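Local coordinates for adhesion and penetration protein autotransporter (Haemophilus influenzae, PDB 3SYJ), which promotes bacterial adherence to and invasion of host cells, self-associates between bacteria in aggregation, and is probably also a serine protease, at residues A[11-16]-A[175-180]; A[43-48]-A[148-153]; A[267-272]-A[338-343]. All blocks are in the same frame, centred on the assembly; numbering follows the deposited sequence.

How the contacts relate
Contacts 1 and 2 belong to the N-terminal protease domain and touch each other, their centres about 17 Å apart: Phe15 of contact 1 packs on Met43 and Val152 of contact 2, and strands 179-182 and 151-155 are neighbours in one antiparallel sheet. Contact 1 is fully buried and mostly apolar, with two weak hydrogen bonds. Contact 2 runs from that core to the surface, with a methionine-valine touch at its inner end, a buried glutamate held by backbone and water, and Thr44 and Lys45 at the exposed edge. Contact 3, about 40 Å from contact 1 between centres, is partly buried and is built on parallel-strand backbone bonds at the start of the beta-helix.

Contact 1 (A[11-16]-A[175-180]); sequences YYRDFA and YHYLTA
Ala16 sets its methyl group over Ala180, CB to CB at 3.6 Å, and the same methyl reaches Leu178, whose CB lies 3.9 Å from Ala16 CB. Two such small residues let the backbones close in, so that the CA atoms of Ala16 and Ala180 stand only 4.8 Å apart. Phe15 covers Ala180 as well: its CG stands opposite the backbone N (chi1 -154°), which carries the ring across to the strand and puts CD2 3.8 Å from Ala180 CB. Phe22 meets the ring edge to face.

Tyr12 presents the edge of its ring to the carbonyl of Ala180, with CD1 3.5 Å from Ala180 O. Ala180 also meets Tyr12 through its backbone N, which gives a weak hydrogen bond to Tyr12 O. That oxygen already takes a weak bond from Ala16 N within the helix, and so serves two donors.

In fold terms, helix 9-17 lies against the start of strand 179-182, an outermost strand of an antiparallel sheet in the protease domain, of peptidase family S6 in the PA (chymotrypsin-like) clan.

Arg13 starts away from the strand but bends back at chi2 and chi3, bringing NE to Leu178 O at 3.2 Å in a weak hydrogen bond, bent to 125° at the hydrogen. The guanidinium has Tyr177 CD1 over one face, offset toward the rim, 3.8 Å from Arg13 NE; the two planes are 34° apart, so this is a tilted overlap. Tyr177 keeps its hydroxyl on Tyr9, and its ring meets His600 at nearly parallel planes. Thr179 brings its CG2 to Arg13 CD at 4.0 Å, while its OG1 is hydrogen-bonded to Gln159.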
loop_
_atom_site.group_PDB
_atom_site.type_symbol
_atom_site.label_atom_id
_atom_site.label_comp_id
_atom_site.label_asym_id
_atom_site.label_seq_id
_atom_site.Cartn_x
_atom_site.Cartn_y
_atom_site.Cartn_z
ATOM N N TYR A 11 -46.787 -26.497 15.338
ATOM C CA TYR A 11 -45.864 -27.022 16.347
ATOM C C TYR A 11 -45.894 -28.542 16.373
ATOM O O TYR A 11 -44.867 -29.202 16.347
ATOM C CB TYR A 11 -46.217 -26.505 17.742
ATOM C CG TYR A 11 -45.723 -25.115 18.045
ATOM C CD1 TYR A 11 -44.385 -24.883 18.357
ATOM C CD2 TYR A 11 -46.598 -24.035 18.052
ATOM C CE1 TYR A 11 -43.936 -23.600 18.649
ATOM C CE2 TYR A 11 -46.164 -22.760 18.342
ATOM C CZ TYR A 11 -44.839 -22.546 18.640
ATOM O OH TYR A 11 -44.425 -21.270 18.928
ATOM N N TYR A 12 -47.090 -29.093 16.422
ATOM C CA TYR A 12 -47.247 -30.526 16.525
ATOM C C TYR A 12 -46.823 -31.242 15.249
ATOM O O TYR A 12 -46.395 -32.392 15.281
ATOM C CB TYR A 12 -48.704 -30.838 16.828
ATOM C CG TYR A 12 -49.227 -30.216 18.102
ATOM C CD1 TYR A 12 -49.039 -30.838 19.335
ATOM C CD2 TYR A 12 -49.924 -29.017 18.073
ATOM C CE1 TYR A 12 -49.532 -30.276 20.505
ATOM C CE2 TYR A 12 -50.423 -28.449 19.233
ATOM C CZ TYR A 12 -50.224 -29.080 20.447
ATOM O OH TYR A 12 -50.723 -28.508 21.597
ATOM N N ARG A 13 -46.977 -30.575 14.116
ATOM C CA ARG A 13 -46.573 -31.169 12.852
ATOM C C ARG A 13 -45.050 -31.139 12.733
ATOM O O ARG A 13 -44.435 -32.148 12.407
ATOM C CB ARG A 13 -47.220 -30.439 11.675
ATOM C CG ARG A 13 -48.733 -30.616 11.568
ATOM C CD ARG A 13 -49.131 -32.058 11.311
ATOM N NE ARG A 13 -48.172 -32.734 10.447
ATOM C CZ ARG A 13 -48.093 -32.556 9.137
ATOM N NH1 ARG A 13 -48.942 -31.722 8.562
ATOM N NH2 ARG A 13 -47.177 -33.192 8.409
ATOM N N ASP A 14 -44.450 -29.986 13.012
ATOM C CA ASP A 14 -42.996 -29.844 12.947
ATOM C C ASP A 14 -42.316 -30.816 13.909
ATOM O O ASP A 14 -41.305 -31.443 13.570
ATOM C CB ASP A 14 -42.569 -28.401 13.250
ATOM C CG ASP A 14 -42.798 -27.457 12.067
ATOM O OD1 ASP A 14 -43.144 -27.953 10.970
ATOM O OD2 ASP A 14 -42.630 -26.225 12.234
ATOM N N PHE A 15 -42.885 -30.937 15.103
ATOM C CA PHE A 15 -42.380 -31.838 16.137
ATOM C C PHE A 15 -42.228 -33.251 15.563
ATOM O O PHE A 15 -41.169 -33.864 15.683
ATOM C CB PHE A 15 -43.335 -31.846 17.345
ATOM C CG PHE A 15 -42.676 -32.205 18.653
ATOM C CD1 PHE A 15 -42.089 -31.227 19.441
ATOM C CD2 PHE A 15 -42.656 -33.519 19.102
ATOM C CE1 PHE A 15 -41.490 -31.549 20.649
ATOM C CE2 PHE A 15 -42.058 -33.850 20.309
ATOM C CZ PHE A 15 -41.477 -32.864 21.086
ATOM N N ALA A 16 -43.282 -33.746 14.912
ATOM C CA ALA A 16 -43.287 -35.117 14.402
ATOM C C ALA A 16 -42.305 -35.319 13.247
ATOM O O ALA A 16 -41.726 -36.396 13.099
ATOM C CB ALA A 16 -44.679 -35.515 13.977
ATOM N N TYR A 175 -54.241 -42.400 9.867
ATOM C CA TYR A 175 -53.246 -42.802 8.876
ATOM C C TYR A 175 -53.097 -41.828 7.714
ATOM O O TYR A 175 -52.758 -42.237 6.617
ATOM C CB TYR A 175 -53.546 -44.205 8.339
ATOM C CG TYR A 175 -53.875 -45.211 9.419
ATOM C CD1 TYR A 175 -53.059 -45.357 10.531
ATOM C CD2 TYR A 175 -55.000 -46.016 9.329
ATOM C CE1 TYR A 175 -53.356 -46.269 11.521
ATOM C CE2 TYR A 175 -55.307 -46.935 10.324
ATOM C CZ TYR A 175 -54.480 -47.054 11.411
ATOM O OH TYR A 175 -54.769 -47.966 12.398
ATOM N N HIS A 176 -53.334 -40.545 7.959
ATOM C CA HIS A 176 -53.136 -39.528 6.930
ATOM C C HIS A 176 -51.784 -38.854 7.113
ATOM O O HIS A 176 -51.071 -38.618 6.148
ATOM C CB HIS A 176 -54.231 -38.462 6.986
ATOM C CG HIS A 176 -55.543 -38.897 6.411
ATOM N ND1 HIS A 176 -56.278 -38.107 5.553
ATOM C CD2 HIS A 176 -56.260 -40.034 6.583
ATOM C CE1 HIS A 176 -57.389 -38.738 5.217
ATOM N NE2 HIS A 176 -57.401 -39.911 5.827
ATOM N N TYR A 177 -51.448 -38.524 8.357
ATOM C CA TYR A 177 -50.169 -37.899 8.669
ATOM C C TYR A 177 -49.806 -38.047 10.153
ATOM O O TYR A 177 -50.609 -38.518 10.968
ATOM C CB TYR A 177 -50.165 -36.422 8.255
ATOM C CG TYR A 177 -51.281 -35.618 8.899
ATOM C CD1 TYR A 177 -51.148 -35.118 10.188
ATOM C CD2 TYR A 177 -52.468 -35.385 8.224
ATOM C CE1 TYR A 177 -52.169 -34.401 10.788
ATOM C CE2 TYR A 177 -53.487 -34.675 8.804
ATOM C CZ TYR A 177 -53.335 -34.184 10.086
ATOM O OH TYR A 177 -54.365 -33.478 10.657
ATOM N N LEU A 178 -48.583 -37.649 10.490
ATOM C CA LEU A 178 -48.078 -37.787 11.849
ATOM C C LEU A 178 -48.293 -36.517 12.657
ATOM O O LEU A 178 -48.159 -35.414 12.136
ATOM C CB LEU A 178 -46.582 -38.105 11.819
ATOM C CG LEU A 178 -46.176 -39.427 11.166
ATOM C CD1 LEU A 178 -44.699 -39.400 10.858
ATOM C CD2 LEU A 178 -46.531 -40.619 12.052
ATOM N N THR A 179 -48.629 -36.678 13.932
ATOM C CA THR A 179 -48.575 -35.574 14.884
ATOM C C THR A 179 -47.842 -36.075 16.106
ATOM O O THR A 179 -47.806 -37.279 16.356
ATOM C CB THR A 179 -49.967 -35.076 15.318
ATOM O OG1 THR A 179 -50.726 -36.165 15.860
ATOM C CG2 THR A 179 -50.707 -34.474 14.142
ATOM N N ALA A 180 -47.262 -35.160 16.876
ATOM C CA ALA A 180 -46.428 -35.555 17.999
ATOM C C ALA A 180 -46.248 -34.413 18.993
ATOM O O ALA A 180 -46.634 -33.283 18.729
ATOM C CB ALA A 180 -45.074 -36.042 17.499
#

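Contact 2 (A[43-48]-A[148-153]); sequences MTKAPM and YPERVR
Glu150 reaches across to the 43-48 loop, folding at chi2 (-83°) so that its carboxylate lies beside the turn of backbone at Thr44 and Lys45. Lys45 N donates to Glu150 OE2 at 3.0 Å, using the anti lone pair. The same oxygen accepts from a water that also bonds Thr44 OG1, while OE1 accepts from a second water that takes a bond from Met43 N. Backbone and water hold both carboxylate oxygens in place.

Nearer the backbone, Ala46 CB packs on Glu150 CG at 3.5 Å. Lys45 slants across Pro149, its CB 3.8 Å from Pro149 CB, before its extended chain leads away, with the ammonium well short of the carboxylate. Met43 leaves its backbone away from the strand but bends at chi2 and chi3, so CE returns to Val152 CG1 at 3.7 Å; these two side chains meet at roughly a right angle.

This is structural packing within the protease domain, joining the loop after strand 38-42 to Pro149, Glu150 and, in the antiparallel sheet, Val152 of strand 151-155. Trp232 of strand 231-238 packs on Met43, Ala46 and Glu150, Tyr225 of strand 221-226 on Ala46, and Phe15 of helix 9-17 covers Met43 and Val152.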
loop_
_atom_site.group_PDB
_atom_site.type_symbol
_atom_site.label_atom_id
_atom_site.label_comp_id
_atom_site.label_asym_id
_atom_site.label_seq_id
_atom_site.Cartn_x
_atom_site.Cartn_y
_atom_site.Cartn_z
ATOM N N MET A 43 -37.727 -29.225 25.310
ATOM C CA MET A 43 -36.410 -29.872 25.241
ATOM C C MET A 43 -35.320 -29.083 25.972
ATOM O O MET A 43 -34.271 -28.773 25.399
ATOM C CB MET A 43 -35.994 -30.118 23.785
ATOM C CG MET A 43 -36.881 -31.110 23.054
ATOM S SD MET A 43 -36.874 -32.742 23.833
ATOM C CE MET A 43 -38.619 -33.154 23.767
ATOM N N THR A 44 -35.576 -28.765 27.239
ATOM C CA THR A 44 -34.609 -28.035 28.050
ATOM C C THR A 44 -33.682 -29.021 28.742
ATOM O O THR A 44 -32.595 -28.658 29.176
ATOM C CB THR A 44 -35.285 -27.141 29.120
ATOM O OG1 THR A 44 -35.994 -27.955 30.062
ATOM C CG2 THR A 44 -36.255 -26.166 28.474
ATOM N N LYS A 45 -34.121 -30.273 28.836
ATOM C CA LYS A 45 -33.360 -31.294 29.544
ATOM C C LYS A 45 -32.962 -32.506 28.683
ATOM O O LYS A 45 -32.437 -33.492 29.197
ATOM C CB LYS A 45 -34.112 -31.728 30.798
ATOM C CG LYS A 45 -34.265 -30.594 31.779
ATOM C CD LYS A 45 -35.282 -30.892 32.868
ATOM C CE LYS A 45 -35.236 -29.804 33.942
ATOM N NZ LYS A 45 -36.269 -29.968 35.004
ATOM N N ALA A 46 -33.192 -32.420 27.374
ATOM C CA ALA A 46 -32.726 -33.446 26.453
ATOM C C ALA A 46 -32.626 -32.849 25.070
ATOM O O ALA A 46 -33.375 -31.934 24.739
ATOM C CB ALA A 46 -33.673 -34.635 26.447
ATOM N N PRO A 47 -31.682 -33.348 24.259
ATOM C CA PRO A 47 -31.634 -32.950 22.851
ATOM C C PRO A 47 -32.850 -33.544 22.151
ATOM O O PRO A 47 -33.227 -34.675 22.472
ATOM C CB PRO A 47 -30.352 -33.619 22.341
ATOM C CG PRO A 47 -29.574 -33.980 23.579
ATOM C CD PRO A 47 -30.601 -34.287 24.603
ATOM N N MET A 48 -33.469 -32.794 21.241
ATOM C CA MET A 48 -34.664 -33.267 20.534
ATOM C C MET A 48 -34.480 -34.669 19.949
ATOM O O MET A 48 -33.504 -34.937 19.247
ATOM C CB MET A 48 -35.043 -32.304 19.405
ATOM C CG MET A 48 -36.243 -32.753 18.591
ATOM S SD MET A 48 -37.816 -32.716 19.500
ATOM C CE MET A 48 -38.955 -33.172 18.194
ATOM N N TYR A 148 -35.536 -39.415 34.375
ATOM C CA TYR A 148 -36.282 -39.402 33.120
ATOM C C TYR A 148 -37.042 -38.088 32.953
ATOM O O TYR A 148 -38.248 -38.034 33.197
ATOM C CB TYR A 148 -37.288 -40.548 33.113
ATOM C CG TYR A 148 -36.661 -41.922 33.186
ATOM C CD1 TYR A 148 -35.945 -42.440 32.116
ATOM C CD2 TYR A 148 -36.798 -42.705 34.320
ATOM C CE1 TYR A 148 -35.380 -43.698 32.176
ATOM C CE2 TYR A 148 -36.237 -43.966 34.394
ATOM C CZ TYR A 148 -35.532 -44.459 33.322
ATOM O OH TYR A 148 -34.977 -45.714 33.404
ATOM N N PRO A 149 -36.337 -37.025 32.544
ATOM C CA PRO A 149 -36.893 -35.667 32.497
ATOM C C PRO A 149 -37.807 -35.407 31.310
ATOM O O PRO A 149 -38.743 -34.618 31.434
ATOM C CB PRO A 149 -35.654 -34.785 32.372
ATOM C CG PRO A 149 -34.623 -35.649 31.776
ATOM C CD PRO A 149 -34.901 -37.052 32.221
ATOM N N GLU A 150 -37.531 -36.043 30.176
ATOM C CA GLU A 150 -38.319 -35.828 28.970
ATOM C C GLU A 150 -39.029 -37.104 28.522
ATOM O O GLU A 150 -38.527 -38.215 28.712
ATOM C CB GLU A 150 -37.432 -35.277 27.855
ATOM C CG GLU A 150 -36.621 -34.051 28.264
ATOM C CD GLU A 150 -37.394 -32.748 28.164
ATOM O OE1 GLU A 150 -38.608 -32.788 27.868
ATOM O OE2 GLU A 150 -36.784 -31.675 28.370
ATOM N N ARG A 151 -40.214 -36.938 27.945
ATOM C CA ARG A 151 -40.994 -38.061 27.446
ATOM C C ARG A 151 -41.827 -37.572 26.265
ATOM O O ARG A 151 -42.439 -36.506 26.349
ATOM C CB ARG A 151 -41.901 -38.630 28.547
ATOM C CG ARG A 151 -41.833 -40.145 28.646
ATOM C CD ARG A 151 -43.104 -40.790 29.164
ATOM N NE ARG A 151 -43.161 -40.927 30.614
ATOM C CZ ARG A 151 -43.361 -42.075 31.264
ATOM N NH1 ARG A 151 -43.512 -43.212 30.606
ATOM N NH2 ARG A 151 -43.418 -42.084 32.585
ATOM N N VAL A 152 -41.849 -38.331 25.169
ATOM C CA VAL A 152 -42.601 -37.926 23.977
ATOM C C VAL A 152 -43.327 -39.100 23.306
ATOM O O VAL A 152 -43.011 -40.264 23.565
ATOM C CB VAL A 152 -41.690 -37.255 22.930
ATOM C CG1 VAL A 152 -40.984 -36.050 23.522
ATOM C CG2 VAL A 152 -40.675 -38.249 22.401
ATOM N N ARG A 153 -44.304 -38.789 22.456
ATOM C CA ARG A 153 -45.001 -39.803 21.660
ATOM C C ARG A 153 -45.326 -39.261 20.271
ATOM O O ARG A 153 -45.211 -38.063 20.008
ATOM C CB ARG A 153 -46.284 -40.300 22.351
ATOM C CG ARG A 153 -47.448 -39.294 22.374
ATOM C CD ARG A 153 -48.807 -39.995 22.545
ATOM N NE ARG A 153 -49.086 -40.882 21.412
ATOM C CZ ARG A 153 -49.690 -40.507 20.285
ATOM N NH1 ARG A 153 -50.119 -39.257 20.133
ATOM N NH2 ARG A 153 -49.881 -41.391 19.306
HETATM O O HOH W 1 -39.934 -30.707 26.671
HETATM O O HOH W 2 -37.849 -29.399 29.135
#

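Contact 3 (A[267-272]-A[338-343]); sequences LHTSLY and ETLYFM
Two parallel strands, 269-272 and 340-343, begin one parallel sheet of the beta-helix in the Hap passenger domain. Their axes pass 4.7 Å apart at an angle of 20°, and the bonds follow the parallel pattern: Tyr341 N to Thr269 O, Leu271 N to Tyr341 O at 2.7 Å, and Met343 N to Leu271 O. Leu271 uses both its N-H and its C=O on the neighbour.

On the face holding Leu271 and Phe342, the two side chains run alongside each other, pointing the same way. Leu271 CD1 lies over the phenylalanine ring, 3.5 Å from its centroid and 24° off the normal, a CH-pi contact. Thr269 and Leu340 lie side by side in the same fashion, CG2 to CD2 at 3.9 Å. The other face carries Ser270, whose OG approaches Tyr341 CD2 at 3.5 Å, and Tyr272, which makes an oblique Met-aromatic contact with Met343 SD, 4.5 Å from the ring centroid. Leu267 sends CD2 against Thr339 CG2, 3.6 Å away.

Near the N-terminal ends of the strands, polar groups join in. Glu338 OE1 accepts from Thr269 OG1 at 2.8 Å, on the syn side but tilted 25° out of the carboxylate plane, and sits over one face of the His268 ring. A water ties OE1 to His268 N and Thr339 O, and OE2 is bonded to Thr305 N.

Strand 269-272 is an outermost strand within the chain. Strand 340-343 has strand 363-366 on its other flank, where the Phe365 ring meets that of Phe342 at nearly parallel planes, while Ile292 of strand 289-294 packs on Leu271, Leu340 and Phe342.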
loop_
_atom_site.group_PDB
_atom_site.type_symbol
_atom_site.label_atom_id
_atom_site.label_comp_id
_atom_site.label_asym_id
_atom_site.label_seq_id
_atom_site.Cartn_x
_atom_site.Cartn_y
_atom_site.Cartn_z
ATOM N N LEU A 267 -30.638 -65.533 14.791
ATOM C CA LEU A 267 -29.191 -65.388 14.677
ATOM C C LEU A 267 -28.517 -66.217 15.757
ATOM O O LEU A 267 -28.314 -65.744 16.877
ATOM C CB LEU A 267 -28.781 -63.914 14.800
ATOM C CG LEU A 267 -27.289 -63.548 14.819
ATOM C CD1 LEU A 267 -26.469 -64.476 13.932
ATOM C CD2 LEU A 267 -27.053 -62.076 14.434
ATOM N N HIS A 268 -28.172 -67.454 15.409
ATOM C CA HIS A 268 -27.642 -68.416 16.370
ATOM C C HIS A 268 -26.388 -69.139 15.860
ATOM O O HIS A 268 -25.773 -69.920 16.583
ATOM C CB HIS A 268 -28.725 -69.439 16.729
ATOM C CG HIS A 268 -29.259 -70.191 15.548
ATOM N ND1 HIS A 268 -30.142 -69.632 14.648
ATOM C CD2 HIS A 268 -29.029 -71.456 15.115
ATOM C CE1 HIS A 268 -30.436 -70.520 13.712
ATOM N NE2 HIS A 268 -29.774 -71.634 13.973
ATOM N N THR A 269 -26.011 -68.882 14.616
ATOM C CA THR A 269 -24.846 -69.534 14.037
ATOM C C THR A 269 -23.662 -68.570 13.971
ATOM O O THR A 269 -23.671 -67.623 13.179
ATOM C CB THR A 269 -25.155 -70.101 12.625
ATOM O OG1 THR A 269 -26.145 -71.132 12.720
ATOM C CG2 THR A 269 -23.907 -70.682 11.991
ATOM N N SER A 270 -22.655 -68.808 14.812
ATOM C CA SER A 270 -21.421 -68.023 14.796
ATOM C C SER A 270 -20.273 -68.839 14.228
ATOM O O SER A 270 -19.932 -69.900 14.745
ATOM C CB SER A 270 -21.037 -67.556 16.199
ATOM O OG SER A 270 -21.800 -66.435 16.594
ATOM N N LEU A 271 -19.668 -68.336 13.164
ATOM C CA LEU A 271 -18.534 -69.011 12.567
ATOM C C LEU A 271 -17.262 -68.348 13.052
ATOM O O LEU A 271 -17.114 -67.125 12.983
ATOM C CB LEU A 271 -18.662 -68.990 11.051
ATOM C CG LEU A 271 -19.993 -69.687 10.754
ATOM C CD1 LEU A 271 -20.917 -68.848 9.894
ATOM C CD2 LEU A 271 -19.780 -71.077 10.178
ATOM N N TYR A 272 -16.360 -69.161 13.584
ATOM C CA TYR A 272 -15.150 -68.654 14.200
ATOM C C TYR A 272 -14.059 -69.713 14.196
ATOM O O TYR A 272 -14.317 -70.894 14.444
ATOM C CB TYR A 272 -15.440 -68.204 15.629
ATOM C CG TYR A 272 -14.229 -67.713 16.372
ATOM C CD1 TYR A 272 -13.528 -66.600 15.930
ATOM C CD2 TYR A 272 -13.787 -68.354 17.524
ATOM C CE1 TYR A 272 -12.416 -66.137 16.609
ATOM C CE2 TYR A 272 -12.680 -67.898 18.212
ATOM C CZ TYR A 272 -11.997 -66.786 17.746
ATOM O OH TYR A 272 -10.887 -66.323 18.422
ATOM N N GLU A 338 -31.798 -67.866 8.159
ATOM C CA GLU A 338 -31.180 -67.400 9.392
ATOM C C GLU A 338 -30.048 -66.410 9.102
ATOM O O GLU A 338 -29.463 -66.407 8.020
ATOM C CB GLU A 338 -30.654 -68.577 10.215
ATOM C CG GLU A 338 -29.603 -69.429 9.506
ATOM C CD GLU A 338 -29.033 -70.521 10.397
ATOM O OE1 GLU A 338 -28.381 -70.184 11.405
ATOM O OE2 GLU A 338 -29.232 -71.716 10.090
ATOM N N THR A 339 -29.753 -65.561 10.074
ATOM C CA THR A 339 -28.660 -64.609 9.950
ATOM C C THR A 339 -27.357 -65.263 10.412
ATOM O O THR A 339 -27.351 -66.052 11.353
ATOM C CB THR A 339 -28.971 -63.329 10.744
ATOM O OG1 THR A 339 -30.011 -62.613 10.069
ATOM C CG2 THR A 339 -27.741 -62.435 10.869
ATOM N N LEU A 340 -26.256 -64.960 9.732
ATOM C CA LEU A 340 -24.988 -65.610 10.041
ATOM C C LEU A 340 -23.997 -64.602 10.577
ATOM O O LEU A 340 -24.009 -63.441 10.173
ATOM C CB LEU A 340 -24.407 -66.278 8.800
ATOM C CG LEU A 340 -25.272 -67.339 8.129
ATOM C CD1 LEU A 340 -24.698 -67.643 6.755
ATOM C CD2 LEU A 340 -25.377 -68.602 8.978
ATOM N N TYR A 341 -23.140 -65.050 11.485
ATOM C CA TYR A 341 -22.147 -64.175 12.098
ATOM C C TYR A 341 -20.758 -64.772 11.925
ATOM O O TYR A 341 -20.480 -65.869 12.408
ATOM C CB TYR A 341 -22.455 -63.947 13.586
ATOM C CG TYR A 341 -21.458 -63.053 14.299
ATOM C CD1 TYR A 341 -21.509 -61.670 14.162
ATOM C CD2 TYR A 341 -20.467 -63.592 15.114
ATOM C CE1 TYR A 341 -20.593 -60.848 14.812
ATOM C CE2 TYR A 341 -19.551 -62.780 15.771
ATOM C CZ TYR A 341 -19.616 -61.411 15.615
ATOM O OH TYR A 341 -18.705 -60.603 16.268
ATOM N N PHE A 342 -19.897 -64.045 11.219
ATOM C CA PHE A 342 -18.545 -64.493 10.937
ATOM C C PHE A 342 -17.561 -63.588 11.649
ATOM O O PHE A 342 -17.580 -62.367 11.471
ATOM C CB PHE A 342 -18.247 -64.408 9.442
ATOM C CG PHE A 342 -19.003 -65.395 8.592
ATOM C CD1 PHE A 342 -18.458 -66.634 8.294
ATOM C CD2 PHE A 342 -20.230 -65.060 8.040
ATOM C CE1 PHE A 342 -19.139 -67.537 7.485
ATOM C CE2 PHE A 342 -20.923 -65.959 7.234
ATOM C CZ PHE A 342 -20.374 -67.197 6.956
ATOM N N MET A 343 -16.688 -64.192 12.442
ATOM C CA MET A 343 -15.627 -63.457 13.105
ATOM C C MET A 343 -14.259 -64.061 12.769
ATOM O O MET A 343 -14.126 -65.275 12.661
ATOM C CB MET A 343 -15.850 -63.476 14.614
ATOM C CG MET A 343 -14.883 -62.602 15.394
ATOM S SD MET A 343 -14.844 -63.051 17.140
ATOM C CE MET A 343 -16.506 -63.696 17.368
HETATM O O HOH W 3 -28.059 -68.090 12.871
HETATM O O HOH W 4 -29.272 -73.703 11.577
#